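Local coordinates for protein alpha-fucosidase (Bifidobacterium bifidum, PDB 2EAB) that probably hydrolyses alpha-1,2-linked L-fucose from glycan ends, this chain being the catalytic domain of a larger, calcium-containing, probably membrane-bound protein, at residues A[555-560]-A[641-646]; A[746-751]-A[757-762]. One frame throughout, in Å; residues are numbered along the deposited sequence.

Interaction 1 (A[555-560]-A[641-646])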
ATOM      1  N   GLY A 555      32.387  10.656   8.757  1.00 10.99           N
ATOM      2  CA  GLY A 555      33.087  11.469   7.772  1.00 11.90           C
ATOM      3  C   GLY A 555      32.623  12.908   7.726  1.00 12.40           C
ATOM      4  O   GLY A 555      32.158  13.457   8.724  1.00 13.55           O
ATOM      5  N   ASP A 556      32.753  13.511   6.549  1.00 12.40           N
ATOM      6  CA  ASP A 556      32.450  14.919   6.347  1.00 12.25           C
ATOM      7  C   ASP A 556      31.119  15.059   5.618  1.00 11.42           C
ATOM      8  O   ASP A 556      31.066  15.014   4.391  1.00 11.68           O
ATOM      9  CB  ASP A 556      33.582  15.590   5.557  1.00 12.96           C
ATOM     10  CG  ASP A 556      33.458  17.108   5.512  1.00 15.06           C
ATOM     11  OD1 ASP A 556      32.448  17.665   5.994  1.00 17.47           O
ATOM     12  OD2 ASP A 556      34.396  17.751   4.991  1.00 18.44           O
ATOM     13  N   ARG A 557      30.046  15.223   6.388  1.00 10.51           N
ATOM     14  CA  ARG A 557      28.691  15.282   5.836  1.00  9.84           C
ATOM     15  C   ARG A 557      27.716  15.693   6.921  1.00  9.59           C
ATOM     16  O   ARG A 557      28.020  15.582   8.107  1.00  9.91           O
ATOM     17  CB  ARG A 557      28.262  13.919   5.260  1.00  9.89           C
ATOM     18  CG  ARG A 557      28.511  12.731   6.198  1.00  9.69           C
ATOM     19  CD  ARG A 557      27.740  11.476   5.787  1.00  9.81           C
ATOM     20  NE  ARG A 557      27.985  11.039   4.412  1.00  9.12           N
ATOM     21  CZ  ARG A 557      29.040  10.333   4.015  1.00  9.76           C
ATOM     22  NH1 ARG A 557      30.001   9.998   4.875  1.00 10.18           N
ATOM     23  NH2 ARG A 557      29.145   9.979   2.743  1.00 10.19           N
ATOM     24  N   LEU A 558      26.544  16.170   6.512  1.00  8.95           N
ATOM     25  CA  LEU A 558      25.399  16.190   7.413  1.00  8.60           C
ATOM     26  C   LEU A 558      24.844  14.781   7.512  1.00  8.19           C
ATOM     27  O   LEU A 558      24.800  14.058   6.514  1.00  8.26           O
ATOM     28  CB  LEU A 558      24.292  17.114   6.904  1.00  8.77           C
ATOM     29  CG  LEU A 558      24.541  18.621   6.880  1.00  8.81           C
ATOM     30  CD1 LEU A 558      23.330  19.322   6.281  1.00  8.97           C
ATOM     31  CD2 LEU A 558      24.838  19.159   8.277  1.00  9.47           C
ATOM     32  N   THR A 559      24.428  14.391   8.712  1.00  7.88           N
ATOM     33  CA  THR A 559      23.629  13.184   8.887  1.00  8.10           C
ATOM     34  C   THR A 559      22.379  13.527   9.681  1.00  8.20           C
ATOM     35  O   THR A 559      22.206  14.657  10.146  1.00  8.47           O
ATOM     36  CB  THR A 559      24.381  12.060   9.640  1.00  8.00           C
ATOM     37  OG1 THR A 559      24.628  12.481  10.986  1.00  8.95           O
ATOM     38  CG2 THR A 559      25.689  11.676   8.945  1.00  8.46           C
ATOM     39  N   THR A 560      21.517  12.531   9.847  1.00  8.44           N
ATOM     40  CA  THR A 560      20.301  12.696  10.632  1.00  9.07           C
ATOM     41  C   THR A 560      20.515  12.412  12.120  1.00  9.37           C
ATOM     42  O   THR A 560      19.550  12.338  12.881  1.00 10.29           O
ATOM     43  CB  THR A 560      19.189  11.773  10.112  1.00  9.10           C
ATOM     44  OG1 THR A 560      19.678  10.426  10.074  1.00  8.24           O
ATOM     45  CG2 THR A 560      18.760  12.180   8.714  1.00 10.69           C
ATOM     46  N   PRO A 641      24.670  10.706   0.525  1.00  8.82           N
ATOM     47  CA  PRO A 641      24.091   9.491   1.099  1.00  8.68           C
ATOM     48  C   PRO A 641      24.723   8.175   0.644  1.00  8.70           C
ATOM     49  O   PRO A 641      24.721   7.201   1.411  1.00  8.73           O
ATOM     50  CB  PRO A 641      22.625   9.561   0.659  1.00  8.65           C
ATOM     51  CG  PRO A 641      22.636  10.421  -0.560  1.00  9.64           C
ATOM     52  CD  PRO A 641      23.702  11.427  -0.326  1.00  9.02           C
ATOM     53  N   ILE A 642      25.242   8.145  -0.580  1.00  8.98           N
ATOM     54  CA  ILE A 642      25.791   6.911  -1.139  1.00  9.50           C
ATOM     55  C   ILE A 642      27.309   6.891  -1.129  1.00 10.13           C
ATOM     56  O   ILE A 642      27.958   7.803  -1.651  1.00 10.47           O
ATOM     57  CB  ILE A 642      25.307   6.654  -2.592  1.00  9.56           C
ATOM     58  CG1 ILE A 642      23.777   6.607  -2.669  1.00  9.94           C
ATOM     59  CG2 ILE A 642      25.940   5.377  -3.169  1.00  9.50           C
ATOM     60  CD1 ILE A 642      23.106   5.556  -1.776  1.00 10.45           C
ATOM     61  N   GLU A 643      27.862   5.834  -0.542  1.00 10.44           N
ATOM     62  CA  GLU A 643      29.284   5.532  -0.647  1.00 11.36           C
ATOM     63  C   GLU A 643      29.442   4.074  -1.027  1.00 11.04           C
ATOM     64  O   GLU A 643      28.771   3.201  -0.467  1.00 11.18           O
ATOM     65  CB  GLU A 643      30.007   5.795   0.671  1.00 12.17           C
ATOM     66  CG  GLU A 643      30.206   7.259   0.980  1.00 14.41           C
ATOM     67  CD  GLU A 643      31.241   7.509   2.060  1.00 16.24           C
ATOM     68  OE1 GLU A 643      31.714   6.543   2.703  1.00 17.69           O
ATOM     69  OE2 GLU A 643      31.572   8.689   2.269  1.00 17.53           O
ATOM     70  N   VAL A 644      30.326   3.814  -1.985  1.00 11.11           N
ATOM     71  CA  VAL A 644      30.662   2.453  -2.375  1.00 11.12           C
ATOM     72  C   VAL A 644      31.836   1.985  -1.519  1.00 10.96           C
ATOM     73  O   VAL A 644      32.855   2.674  -1.418  1.00 11.57           O
ATOM     74  CB  VAL A 644      31.006   2.361  -3.881  1.00 11.07           C
ATOM     75  CG1 VAL A 644      31.380   0.937  -4.265  1.00 11.22           C
ATOM     76  CG2 VAL A 644      29.830   2.847  -4.727  1.00 11.19           C
ATOM     77  N   GLY A 645      31.673   0.827  -0.889  1.00 10.56           N
ATOM     78  CA  GLY A 645      32.677   0.287   0.022  1.00 10.75           C
ATOM     79  C   GLY A 645      33.711  -0.614  -0.621  1.00 10.88           C
ATOM     80  O   GLY A 645      33.773  -0.748  -1.850  1.00 10.97           O
ATOM     81  N   ASP A 646      34.509  -1.251   0.232  1.00 11.00           N
ATOM     82  CA  ASP A 646      35.674  -2.016  -0.208  1.00 11.66           C
ATOM     83  C   ASP A 646      35.327  -3.370  -0.829  1.00 11.52           C
ATOM     84  O   ASP A 646      36.197  -4.034  -1.400  1.00 12.41           O
ATOM     85  CB  ASP A 646      36.668  -2.169   0.947  1.00 12.22           C
ATOM     86  CG  ASP A 646      37.160  -0.828   1.462  1.00 14.51           C
ATOM     87  OD1 ASP A 646      37.730  -0.052   0.663  1.00 17.48           O
ATOM     88  OD2 ASP A 646      36.972  -0.542   2.661  1.00 17.40           O
TER
HETATM   89  O   HOH W   1      32.004   7.639   5.240  1.00 19.42           O

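Interaction 2 (A[746-751]-A[757-762])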
ATOM      1  N   GLU A 746       8.321 -15.506  -9.370  1.00  8.68           N
ATOM      2  CA  GLU A 746       8.074 -16.947  -9.290  1.00  9.11           C
ATOM      3  C   GLU A 746       8.121 -17.425  -7.849  1.00  8.81           C
ATOM      4  O   GLU A 746       7.259 -18.190  -7.410  1.00  9.00           O
ATOM      5  CB  GLU A 746       9.134 -17.716 -10.066  1.00  9.78           C
ATOM      6  CG  GLU A 746       8.966 -17.777 -11.555  1.00 11.91           C
ATOM      7  CD  GLU A 746      10.001 -18.698 -12.179  1.00 13.94           C
ATOM      8  OE1 GLU A 746      11.204 -18.530 -11.887  1.00 14.72           O
ATOM      9  OE2 GLU A 746       9.610 -19.599 -12.952  1.00 15.94           O
ATOM     10  N   LEU A 747       9.140 -16.977  -7.122  1.00  8.51           N
ATOM     11  CA  LEU A 747       9.308 -17.382  -5.733  1.00  8.69           C
ATOM     12  C   LEU A 747       8.196 -16.853  -4.837  1.00  8.34           C
ATOM     13  O   LEU A 747       7.757 -17.559  -3.927  1.00  8.37           O
ATOM     14  CB  LEU A 747      10.688 -16.989  -5.206  1.00  9.27           C
ATOM     15  CG  LEU A 747      11.858 -17.813  -5.763  1.00 10.06           C
ATOM     16  CD1 LEU A 747      13.195 -17.150  -5.463  1.00 11.23           C
ATOM     17  CD2 LEU A 747      11.834 -19.252  -5.246  1.00 11.88           C
ATOM     18  N   GLN A 748       7.730 -15.626  -5.088  1.00  8.05           N
ATOM     19  CA  GLN A 748       6.592 -15.091  -4.344  1.00  7.95           C
ATOM     20  C   GLN A 748       5.344 -15.942  -4.565  1.00  7.95           C
ATOM     21  O   GLN A 748       4.633 -16.277  -3.617  1.00  7.83           O
ATOM     22  CB  GLN A 748       6.302 -13.633  -4.707  1.00  7.85           C
ATOM     23  CG  GLN A 748       5.138 -13.063  -3.890  1.00  8.75           C
ATOM     24  CD  GLN A 748       4.779 -11.637  -4.244  1.00  8.24           C
ATOM     25  OE1 GLN A 748       4.949 -11.201  -5.380  1.00  8.78           O
ATOM     26  NE2 GLN A 748       4.256 -10.903  -3.266  1.00  8.79           N
ATOM     27  N   LEU A 749       5.086 -16.301  -5.819  1.00  8.06           N
ATOM     28  CA  LEU A 749       3.914 -17.100  -6.142  1.00  8.60           C
ATOM     29  C   LEU A 749       3.995 -18.491  -5.518  1.00  8.53           C
ATOM     30  O   LEU A 749       2.991 -19.020  -5.058  1.00  9.07           O
ATOM     31  CB  LEU A 749       3.696 -17.167  -7.660  1.00  8.65           C
ATOM     32  CG  LEU A 749       2.793 -16.068  -8.241  1.00  9.23           C
ATOM     33  CD1 LEU A 749       3.222 -14.657  -7.821  1.00  9.41           C
ATOM     34  CD2 LEU A 749       2.731 -16.158  -9.752  1.00  9.38           C
ATOM     35  N   LYS A 750       5.193 -19.064  -5.475  1.00  8.76           N
ATOM     36  CA  LYS A 750       5.374 -20.407  -4.917  1.00  9.25           C
ATOM     37  C   LYS A 750       5.369 -20.447  -3.388  1.00  9.25           C
ATOM     38  O   LYS A 750       4.935 -21.437  -2.791  1.00  9.41           O
ATOM     39  CB  LYS A 750       6.664 -21.040  -5.436  1.00  9.68           C
ATOM     40  CG  LYS A 750       6.615 -21.419  -6.901  1.00 10.51           C
ATOM     41  CD  LYS A 750       7.966 -21.913  -7.385  1.00 12.32           C
ATOM     42  CE  LYS A 750       7.928 -22.188  -8.873  1.00 13.81           C
ATOM     43  NZ  LYS A 750       9.237 -22.675  -9.374  1.00 14.73           N
ATOM     44  N   ASN A 751       5.839 -19.371  -2.761  1.00  9.16           N
ATOM     45  CA  ASN A 751       6.149 -19.392  -1.332  1.00  9.42           C
ATOM     46  C   ASN A 751       5.469 -18.325  -0.476  1.00  8.96           C
ATOM     47  O   ASN A 751       5.696 -18.280   0.732  1.00  9.26           O
ATOM     48  CB  ASN A 751       7.664 -19.299  -1.130  1.00  9.90           C
ATOM     49  CG  ASN A 751       8.408 -20.450  -1.769  1.00 11.51           C
ATOM     50  OD1 ASN A 751       8.255 -21.603  -1.369  1.00 14.84           O
ATOM     51  ND2 ASN A 751       9.221 -20.144  -2.772  1.00 12.41           N
ATOM     52  N   LEU A 757      -5.043 -16.257  -3.187  1.00  7.65           N
ATOM     53  CA  LEU A 757      -4.053 -15.306  -3.702  1.00  7.63           C
ATOM     54  C   LEU A 757      -3.750 -14.123  -2.781  1.00  7.47           C
ATOM     55  O   LEU A 757      -3.193 -13.110  -3.220  1.00  7.38           O
ATOM     56  CB  LEU A 757      -4.378 -14.858  -5.137  1.00  7.77           C
ATOM     57  CG  LEU A 757      -4.555 -15.998  -6.150  1.00  8.24           C
ATOM     58  CD1 LEU A 757      -4.699 -15.443  -7.557  1.00  8.76           C
ATOM     59  CD2 LEU A 757      -3.414 -17.015  -6.081  1.00  9.28           C
ATOM     60  N   PHE A 758      -4.097 -14.255  -1.503  1.00  7.54           N
ATOM     61  CA  PHE A 758      -3.584 -13.328  -0.499  1.00  7.44           C
ATOM     62  C   PHE A 758      -2.093 -13.571  -0.283  1.00  7.23           C
ATOM     63  O   PHE A 758      -1.649 -14.704  -0.072  1.00  7.50           O
ATOM     64  CB  PHE A 758      -4.305 -13.490   0.843  1.00  7.96           C
ATOM     65  CG  PHE A 758      -5.530 -12.616   1.022  1.00  8.97           C
ATOM     66  CD1 PHE A 758      -5.831 -11.563   0.146  1.00 10.87           C
ATOM     67  CD2 PHE A 758      -6.354 -12.820   2.127  1.00  9.23           C
ATOM     68  CE1 PHE A 758      -6.964 -10.756   0.353  1.00 11.41           C
ATOM     69  CE2 PHE A 758      -7.485 -12.029   2.341  1.00 11.23           C
ATOM     70  CZ  PHE A 758      -7.788 -10.989   1.456  1.00 10.84           C
ATOM     71  N   ASP A 759      -1.324 -12.488  -0.332  1.00  6.75           N
ATOM     72  CA  ASP A 759       0.088 -12.513   0.023  1.00  6.75           C
ATOM     73  C   ASP A 759       0.241 -12.846   1.496  1.00  6.83           C
ATOM     74  O   ASP A 759      -0.561 -12.405   2.330  1.00  6.78           O
ATOM     75  CB  ASP A 759       0.715 -11.147  -0.264  1.00  6.43           C
ATOM     76  CG  ASP A 759       2.133 -11.021   0.254  1.00  7.19           C
ATOM     77  OD1 ASP A 759       3.069 -11.461  -0.435  1.00  7.44           O
ATOM     78  OD2 ASP A 759       2.324 -10.445   1.356  1.00  7.00           O
ATOM     79  N   TYR A 760       1.286 -13.601   1.811  1.00  6.71           N
ATOM     80  CA  TYR A 760       1.552 -13.915   3.197  1.00  7.35           C
ATOM     81  C   TYR A 760       2.985 -13.709   3.635  1.00  7.41           C
ATOM     82  O   TYR A 760       3.924 -13.792   2.840  1.00  7.58           O
ATOM     83  CB  TYR A 760       1.009 -15.294   3.585  1.00  7.72           C
ATOM     84  CG  TYR A 760       1.755 -16.534   3.128  1.00  8.15           C
ATOM     85  CD1 TYR A 760       2.852 -17.017   3.842  1.00  8.82           C
ATOM     86  CD2 TYR A 760       1.308 -17.277   2.034  1.00  8.46           C
ATOM     87  CE1 TYR A 760       3.504 -18.188   3.460  1.00  9.27           C
ATOM     88  CE2 TYR A 760       1.952 -18.456   1.652  1.00  8.72           C
ATOM     89  CZ  TYR A 760       3.049 -18.896   2.367  1.00  8.83           C
ATOM     90  OH  TYR A 760       3.701 -20.058   2.016  1.00  9.07           O
ATOM     91  N   HIS A 761       3.105 -13.434   4.929  1.00  7.57           N
ATOM     92  CA  HIS A 761       4.363 -13.148   5.595  1.00  7.97           C
ATOM     93  C   HIS A 761       5.064 -14.388   6.214  1.00  7.89           C
ATOM     94  O   HIS A 761       6.283 -14.448   6.155  1.00  8.06           O
ATOM     95  CB  HIS A 761       4.138 -12.011   6.611  1.00  8.10           C
ATOM     96  CG  HIS A 761       5.354 -11.607   7.385  1.00  8.10           C
ATOM     97  ND1 HIS A 761       5.787 -12.291   8.501  1.00  8.46           N
ATOM     98  CD2 HIS A 761       6.193 -10.553   7.241  1.00  8.22           C
ATOM     99  CE1 HIS A 761       6.857 -11.691   8.992  1.00  9.29           C
ATOM    100  NE2 HIS A 761       7.122 -10.632   8.249  1.00  9.75           N
ATOM    101  N   ALA A 762       4.379 -15.364   6.830  1.00  8.02           N
ATOM    102  CA  ALA A 762       2.971 -15.396   7.219  1.00  7.79           C
ATOM    103  C   ALA A 762       2.771 -14.537   8.473  1.00  7.49           C
ATOM    104  O   ALA A 762       3.744 -14.194   9.147  1.00  7.75           O
ATOM    105  CB  ALA A 762       2.573 -16.841   7.513  1.00  8.16           C
TER
HETATM  106  O   HOH W   2       3.047 -21.240  -0.285  1.00 11.64           O

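Interaction 1 (A[555-560]-A[641-646])
Arg557 and Glu643 face each other from two extended pieces of backbone that make no hydrogen bonds to one another, with the Arg557 CA and Glu643 CA atoms 11.7 Å apart, so that the side chains alone bridge the gap. They approach from opposite directions. The arginine chain bends at the CG–CD bond (chi3 55°), which swings its guanidinium across to the glutamate, while the Glu643 chain runs out extended beyond CG. The resulting salt bridge rests on a single carboxylate oxygen. Arg557 NH2 donates to Glu643 OE2 at 2.8 Å along a fairly straight path (164° at the hydrogen), and Arg557 NH1 adds a weak bond to the same Glu643 OE2 at 3.3 Å. OE2 lies in the guanidinium plane, at its edge, yet NH2 stands above the carboxylate plane (53° out of it), which rules out the flat, two-oxygen pairing often seen between these groups.

The setting is the family 95 catalytic domain, built on an (alpha/alpha)6 barrel as in its relatives; here the residue just before strand 558-565, the middle strand of a small three-stranded antiparallel sheet, meets the loop that follows helix 632-639, well away from the calcium site. Arg557 also binds the carbonyls at and just beyond the end of that helix, since NE bonds to Leu639 O and NH2 to Lys640 O, while NH1 bonds to Ser554 O and Tyr654 supplies a cation-pi partner. These carbonyls would probably favour the positive charge and, with the glutamate, fix the rotation of the guanidinium.

The second oxygen takes other partners. Water 1 accepts from Arg557 NH1 at 3.1 Å and donates to Glu643 OE1 at 2.8 Å, and Lys651 forms a further salt bridge with OE1, giving the glutamate a basic partner at each oxygen.

Interaction 2 (A[746-751]-A[757-762])
Gln748 and Asp759 supply the direct side-chain hydrogen bond of this contact, and Asn751 and Tyr760 the other meeting point. In the first, Gln748 NE2 donates to Asp759 OD1 at 3.1 Å with an angle of 152° at the hydrogen. The two side chains cross at about a right angle, and their flat ends are almost perpendicular: the oxygen lies close to the amide plane, whereas the nitrogen sits 38° out of the carboxylate plane. Gln748 has further partners on helix 767-780, NE2 giving to Gly768 O and OE1 accepting from Asn772 ND2, so both ends of its amide are engaged and its flip is fixed.

At the second point a backbone carbonyl meets an aromatic ring. Tyr760 CG lies between the backbone N and the carbonyl carbon (chi1 76°), which carries the phenol to the C-terminal turn of helix 738-751; there Asn751 O approaches the ring obliquely, 3.2 Å from Tyr760 CZ and 3.0 Å from Tyr760 OH. Tyr754 stacks on the same ring.

Water makes the third link. Water 2 donates to Lys750 O at 3.1 Å and lies 2.7 Å from Tyr760 OH, in the ring plane. With a phenylalanine here, water 2 would probably lose its hydroxyl partner and the bridge to Lys750 O would be broken.

This is a helix C-terminus whose following loop folds back on it, within the helical barrel. Between these two segments the chemistry is polar, a buried amide meeting a buried carboxylate, while the loop's apolar side chains pack on other parts of the domain.

Overall arrangement
Followed from the N terminus, the chain first passes through the beta sandwich and enters the helical catalytic domain, where both contacts lie. Interaction 1 closes a long loop: 80 residues, including helices 577-596 and 632-639, separate 555-560 from 641-646, and the contact joins the small sheet to the loop leading towards helix 697-711. Interaction 2 opens only after that loop has closed, and is local, with five residues between helix 738-751 and the segment running on to helix 767-780. The two are therefore in series, neither nested nor crossed. Their centres lie about 36 Å apart, interaction 1 being the more peripheral, and they do not touch.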